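Local atomic coordinates of F-actin-capping protein subunit alpha (Dictyostelium discoideum, PDB entry 4AKR), a protein that binds the fast-growing barbed ends of actin filaments independently of calcium and blocks subunit exchange there, without severing the filaments. Residues N234-T237 against A238-N242; N17-P20 against C21-M24. One frame throughout, in Å; residues are numbered along the deposited sequence.

Contact 1: residues N234-T237 against A238-N242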
ATOM      1  N   ASN A 234      10.397  -1.396  22.053  1.00 23.02           N
ATOM      2  CA  ASN A 234       9.530  -2.558  22.099  1.00 22.09           C
ATOM      3  C   ASN A 234       8.679  -2.658  20.848  1.00 21.37           C
ATOM      4  O   ASN A 234       8.546  -3.734  20.268  1.00 20.70           O
ATOM      5  CB  ASN A 234       8.639  -2.513  23.336  1.00 23.34           C
ATOM      6  CG  ASN A 234       9.396  -2.863  24.596  1.00 25.30           C
ATOM      7  OD1 ASN A 234      10.340  -3.649  24.555  1.00 29.23           O
ATOM      8  ND2 ASN A 234       8.981  -2.300  25.724  1.00 22.92           N
ATOM      9  N   LEU A 235       8.106  -1.535  20.431  1.00 19.44           N
ATOM     10  CA  LEU A 235       7.288  -1.519  19.227  1.00 18.83           C
ATOM     11  C   LEU A 235       8.123  -1.905  18.009  1.00 18.81           C
ATOM     12  O   LEU A 235       7.652  -2.621  17.126  1.00 18.85           O
ATOM     13  CB  LEU A 235       6.681  -0.134  19.014  1.00 17.48           C
ATOM     14  CG  LEU A 235       6.040   0.067  17.640  1.00 18.34           C
ATOM     15  CD1 LEU A 235       4.989  -1.011  17.391  1.00 16.01           C
ATOM     16  CD2 LEU A 235       5.422   1.457  17.573  1.00 17.92           C
ATOM     17  N   HIS A 236       9.366  -1.434  17.970  1.00 19.09           N
ATOM     18  CA  HIS A 236      10.257  -1.737  16.855  1.00 19.28           C
ATOM     19  C   HIS A 236      10.546  -3.231  16.855  1.00 20.33           C
ATOM     20  O   HIS A 236      10.529  -3.871  15.805  1.00 19.42           O
ATOM     21  CB  HIS A 236      11.564  -0.943  16.983  1.00 18.89           C
ATOM     22  CG  HIS A 236      12.369  -0.889  15.724  1.00 17.31           C
ATOM     23  ND1 HIS A 236      13.477  -0.082  15.586  1.00 19.05           N
ATOM     24  CD2 HIS A 236      12.222  -1.527  14.536  1.00 19.98           C
ATOM     25  CE1 HIS A 236      13.978  -0.223  14.371  1.00 17.82           C
ATOM     26  NE2 HIS A 236      13.234  -1.095  13.713  1.00 16.97           N
ATOM     27  N   THR A 237      10.802  -3.780  18.039  1.00 20.44           N
ATOM     28  CA  THR A 237      11.085  -5.204  18.175  1.00 21.26           C
ATOM     29  C   THR A 237       9.875  -5.999  17.717  1.00 21.57           C
ATOM     30  O   THR A 237       9.988  -6.911  16.906  1.00 21.60           O
ATOM     31  CB  THR A 237      11.384  -5.576  19.637  1.00 21.30           C
ATOM     32  OG1 THR A 237      12.599  -4.942  20.048  1.00 23.03           O
ATOM     33  CG2 THR A 237      11.527  -7.081  19.790  1.00 19.13           C
ATOM     34  N   ALA A 238       8.714  -5.640  18.248  1.00 22.77           N
ATOM     35  CA  ALA A 238       7.472  -6.307  17.895  1.00 23.44           C
ATOM     36  C   ALA A 238       7.278  -6.288  16.379  1.00 25.25           C
ATOM     37  O   ALA A 238       6.811  -7.262  15.789  1.00 25.61           O
ATOM     38  CB  ALA A 238       6.315  -5.614  18.574  1.00 23.47           C
ATOM     39  N   LEU A 239       7.642  -5.177  15.746  1.00 26.47           N
ATOM     40  CA  LEU A 239       7.499  -5.070  14.300  1.00 27.59           C
ATOM     41  C   LEU A 239       8.421  -6.018  13.550  1.00 27.35           C
ATOM     42  O   LEU A 239       8.036  -6.551  12.517  1.00 28.92           O
ATOM     43  CB  LEU A 239       7.732  -3.628  13.837  1.00 26.50           C
ATOM     44  CG  LEU A 239       6.586  -2.680  14.194  1.00 27.61           C
ATOM     45  CD1 LEU A 239       6.859  -1.290  13.632  1.00 25.34           C
ATOM     46  CD2 LEU A 239       5.268  -3.249  13.640  1.00 24.29           C
ATOM     47  N   ASP A 240       9.630  -6.233  14.062  1.00 27.97           N
ATOM     48  CA  ASP A 240      10.570  -7.139  13.410  1.00 28.98           C
ATOM     49  C   ASP A 240      10.091  -8.584  13.538  1.00 29.36           C
ATOM     50  O   ASP A 240      10.192  -9.370  12.594  1.00 29.20           O
ATOM     51  CB  ASP A 240      11.976  -7.007  14.013  1.00 29.97           C
ATOM     52  CG  ASP A 240      12.725  -5.776  13.508  1.00 33.28           C
ATOM     53  OD1 ASP A 240      12.438  -5.303  12.382  1.00 33.41           O
ATOM     54  OD2 ASP A 240      13.624  -5.292  14.231  1.00 34.46           O
ATOM     55  N   ASN A 241       9.577  -8.928  14.713  1.00 29.13           N
ATOM     56  CA  ASN A 241       9.060 -10.271  14.966  1.00 30.12           C
ATOM     57  C   ASN A 241       7.859 -10.536  14.055  1.00 30.05           C
ATOM     58  O   ASN A 241       7.756 -11.597  13.435  1.00 30.66           O
ATOM     59  CB  ASN A 241       8.601 -10.399  16.422  1.00 30.26           C
ATOM     60  CG  ASN A 241       9.723 -10.184  17.414  1.00 32.31           C
ATOM     61  OD1 ASN A 241       9.488  -9.750  18.551  1.00 33.23           O
ATOM     62  ND2 ASN A 241      10.947 -10.502  17.006  1.00 31.67           N
ATOM     63  N   ASN A 242       6.958  -9.558  13.985  1.00 28.59           N
ATOM     64  CA  ASN A 242       5.750  -9.661  13.179  1.00 27.99           C
ATOM     65  C   ASN A 242       6.016 -10.072  11.734  1.00 28.66           C
ATOM     66  O   ASN A 242       5.230 -10.812  11.143  1.00 28.35           O
ATOM     67  CB  ASN A 242       4.997  -8.335  13.198  1.00 29.03           C
ATOM     68  CG  ASN A 242       3.653  -8.426  12.509  1.00 29.49           C
ATOM     69  OD1 ASN A 242       2.764  -9.147  12.957  1.00 33.58           O
ATOM     70  ND2 ASN A 242       3.499  -7.700  11.410  1.00 28.08           N
TER
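L235 and L239, one turn apart on the long helix 217-248, meet through the branch methyl CD1 of L235 and the branch carbon CG of L239, 3.9 Å apart. Their side chains run at a slant to each other. L235 has CG swung away from its backbone N (chi1 168°), whereas L239 keeps its CG beside N (chi1 -73°), which brings CG of L239 to 3.1 Å from L235 O, the acceptor of its own amide.

H236 and D240 form the next i, i+4 pair. The imidazole and the carboxylate also slant past each other, their planes 46° apart, with CD2 of H236 4.0 Å from OD2 of D240. NE2 of H236 and OD2 of D240 stay 4.2 Å apart, so the pair does not close into a salt bridge. Instead, NE2 of H236 is hydrogen-bonded to a polar and ND1 to a basic side chain of the other protein chain, and OD1 of D240 bonds weakly to a polar one.

On the exposed flank T237 and N241 run alongside each other in the same direction, with CG2 of T237 3.6 Å from OD1 of N241. The T237 hydroxyl turns back to L233 O. Beneath these pairs run i to i+4 amide bonds, among them A238 N to N234 O at 2.8 Å and N241 N to T237 O at 3.0 Å, both nearly straight.

Helix 217-248 lies along one face of the five-stranded antiparallel sheet, and this part of it packs on the partner subunit, as in the alpha/beta heterodimer of capping protein.

Contact 2: residues N17-P20 against C21-M24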
ATOM      1  N   ASN A  17      -4.046  10.768  -0.620  1.00 20.02           N
ATOM      2  CA  ASN A  17      -3.532   9.421  -0.407  1.00 21.50           C
ATOM      3  C   ASN A  17      -2.198   9.095  -1.053  1.00 22.94           C
ATOM      4  O   ASN A  17      -1.810   7.928  -1.133  1.00 24.54           O
ATOM      5  CB  ASN A  17      -4.586   8.408  -0.852  1.00 18.78           C
ATOM      6  CG  ASN A  17      -5.674   8.235   0.177  1.00 19.10           C
ATOM      7  OD1 ASN A  17      -5.481   7.560   1.184  1.00 18.15           O
ATOM      8  ND2 ASN A  17      -6.819   8.868  -0.054  1.00 17.07           N
ATOM      9  N   ALA A  18      -1.493  10.124  -1.508  1.00 23.06           N
ATOM     10  CA  ALA A  18      -0.198   9.923  -2.136  1.00 22.13           C
ATOM     11  C   ALA A  18       0.784   9.349  -1.124  1.00 21.21           C
ATOM     12  O   ALA A  18       0.769   9.718   0.055  1.00 20.55           O
ATOM     13  CB  ALA A  18       0.336  11.250  -2.682  1.00 22.26           C
ATOM     14  N   PRO A  19       1.644   8.422  -1.567  1.00 19.73           N
ATOM     15  CA  PRO A  19       2.612   7.851  -0.628  1.00 19.59           C
ATOM     16  C   PRO A  19       3.634   8.914  -0.239  1.00 20.35           C
ATOM     17  O   PRO A  19       3.739   9.966  -0.881  1.00 19.70           O
ATOM     18  CB  PRO A  19       3.237   6.698  -1.425  1.00 18.32           C
ATOM     19  CG  PRO A  19       3.122   7.155  -2.849  1.00 18.91           C
ATOM     20  CD  PRO A  19       1.746   7.792  -2.895  1.00 18.99           C
ATOM     21  N   PRO A  20       4.400   8.658   0.825  1.00 19.99           N
ATOM     22  CA  PRO A  20       5.412   9.616   1.280  1.00 20.33           C
ATOM     23  C   PRO A  20       6.507   9.880   0.250  1.00 18.78           C
ATOM     24  O   PRO A  20       6.953   8.968  -0.456  1.00 17.29           O
ATOM     25  CB  PRO A  20       5.958   8.962   2.549  1.00 20.99           C
ATOM     26  CG  PRO A  20       5.820   7.486   2.243  1.00 23.28           C
ATOM     27  CD  PRO A  20       4.434   7.427   1.630  1.00 21.16           C
ATOM     28  N   CYS A  21       6.931  11.138   0.165  1.00 18.60           N
ATOM     29  CA  CYS A  21       7.993  11.535  -0.755  1.00 17.82           C
ATOM     30  C   CYS A  21       7.651  11.485  -2.236  1.00 16.09           C
ATOM     31  O   CYS A  21       8.503  11.797  -3.063  1.00 15.06           O
ATOM     32  CB  CYS A  21       9.226  10.663  -0.526  1.00 19.46           C
ATOM     33  SG  CYS A  21       9.941  10.833   1.102  1.00 29.60           S
ATOM     34  N   GLU A  22       6.424  11.090  -2.573  1.00 14.23           N
ATOM     35  CA  GLU A  22       6.018  10.977  -3.980  1.00 13.35           C
ATOM     36  C   GLU A  22       4.837  11.874  -4.318  1.00 13.88           C
ATOM     37  O   GLU A  22       4.198  11.708  -5.363  1.00 10.71           O
ATOM     38  CB  GLU A  22       5.634   9.532  -4.292  1.00 13.20           C
ATOM     39  CG  GLU A  22       6.715   8.504  -3.988  1.00 11.98           C
ATOM     40  CD  GLU A  22       6.215   7.081  -4.161  1.00 15.75           C
ATOM     41  OE1 GLU A  22       5.486   6.802  -5.151  1.00 12.60           O
ATOM     42  OE2 GLU A  22       6.556   6.241  -3.303  1.00 14.55           O
ATOM     43  N   PHE A  23       4.561  12.819  -3.424  1.00 14.32           N
ATOM     44  CA  PHE A  23       3.447  13.735  -3.564  1.00 16.57           C
ATOM     45  C   PHE A  23       3.452  14.437  -4.917  1.00 17.96           C
ATOM     46  O   PHE A  23       2.446  14.450  -5.621  1.00 20.16           O
ATOM     47  CB  PHE A  23       3.468  14.754  -2.413  1.00 17.66           C
ATOM     48  CG  PHE A  23       2.210  15.564  -2.301  1.00 19.46           C
ATOM     49  CD1 PHE A  23       0.989  14.942  -2.057  1.00 19.25           C
ATOM     50  CD2 PHE A  23       2.235  16.939  -2.501  1.00 20.23           C
ATOM     51  CE1 PHE A  23      -0.194  15.682  -2.022  1.00 20.26           C
ATOM     52  CE2 PHE A  23       1.067  17.683  -2.468  1.00 20.95           C
ATOM     53  CZ  PHE A  23      -0.153  17.055  -2.231  1.00 21.13           C
ATOM     54  N   MET A  24       4.585  14.998  -5.309  1.00 19.70           N
ATOM     55  CA  MET A  24       4.634  15.675  -6.586  1.00 20.84           C
ATOM     56  C   MET A  24       4.405  14.757  -7.789  1.00 20.77           C
ATOM     57  O   MET A  24       3.833  15.198  -8.787  1.00 19.88           O
ATOM     58  CB  MET A  24       5.940  16.448  -6.722  1.00 23.78           C
ATOM     59  CG  MET A  24       5.957  17.723  -5.865  1.00 30.00           C
ATOM     60  SD  MET A  24       4.429  18.718  -6.051  1.00 39.38           S
ATOM     61  CE  MET A  24       4.849  19.773  -7.446  1.00 34.28           C
TER
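A18 and F23 supply the apolar contact: the methyl CB of A18 sits at the edge of the phenyl ring, near its plane, 3.8 Å from CD1 of F23. With CG of F23 opposite its backbone N (chi1 -168°), the ring reaches back alongside A18; it also stacks on Y51 and meets F48 edge-to-face.

P19 and E22 pack at about a right angle, the pyrrolidine lying against the carboxylate end. CG of P19 is 3.3 Å from OE1 of E22 and 3.7 Å from CB of E22.

The backbone makes a type II beta turn from P19 to E22, with P20 and C21 at its corners and C21 at positive phi (69°). It reverses the chain between helices 4-16 and 23-31 and brings E22 to the N-cap position of the second helix. The closing bond, E22 N to P19 O, is long and weak at 3.4 Å; P19 O also accepts a hydrogen bond from Y51 OH.

Charge enters through E22: OE1 forms a salt bridge with a basic side chain of the partner protein chain, and OE2 is hydrogen-bonded to S164 OG. Cutting E22 back to an alanine is likely to leave that basic group without its carboxylate mate and S164 OG without this partner, and to take away the carboxylate end that packs on the ring of P19, CD of E22 being 3.4 Å from CG of P19.

In the fold
Contacts 1 and 2 lie on opposite sides of the five-stranded antiparallel sheet and do not touch: their centres are 26 Å apart and their nearest atoms about 14 Å. Contact 2 comes first along the chain, at the junction of two helices near the N-terminus, while contact 1 belongs to the long helix after the last strand. On its side of the sheet, contact 2 meets strands 145-158 and 181-194 through residues of the turn, P19, C21 and E22. Both sites also reach the other protein chain of the assembly, so both contribute to the interface between the two chains.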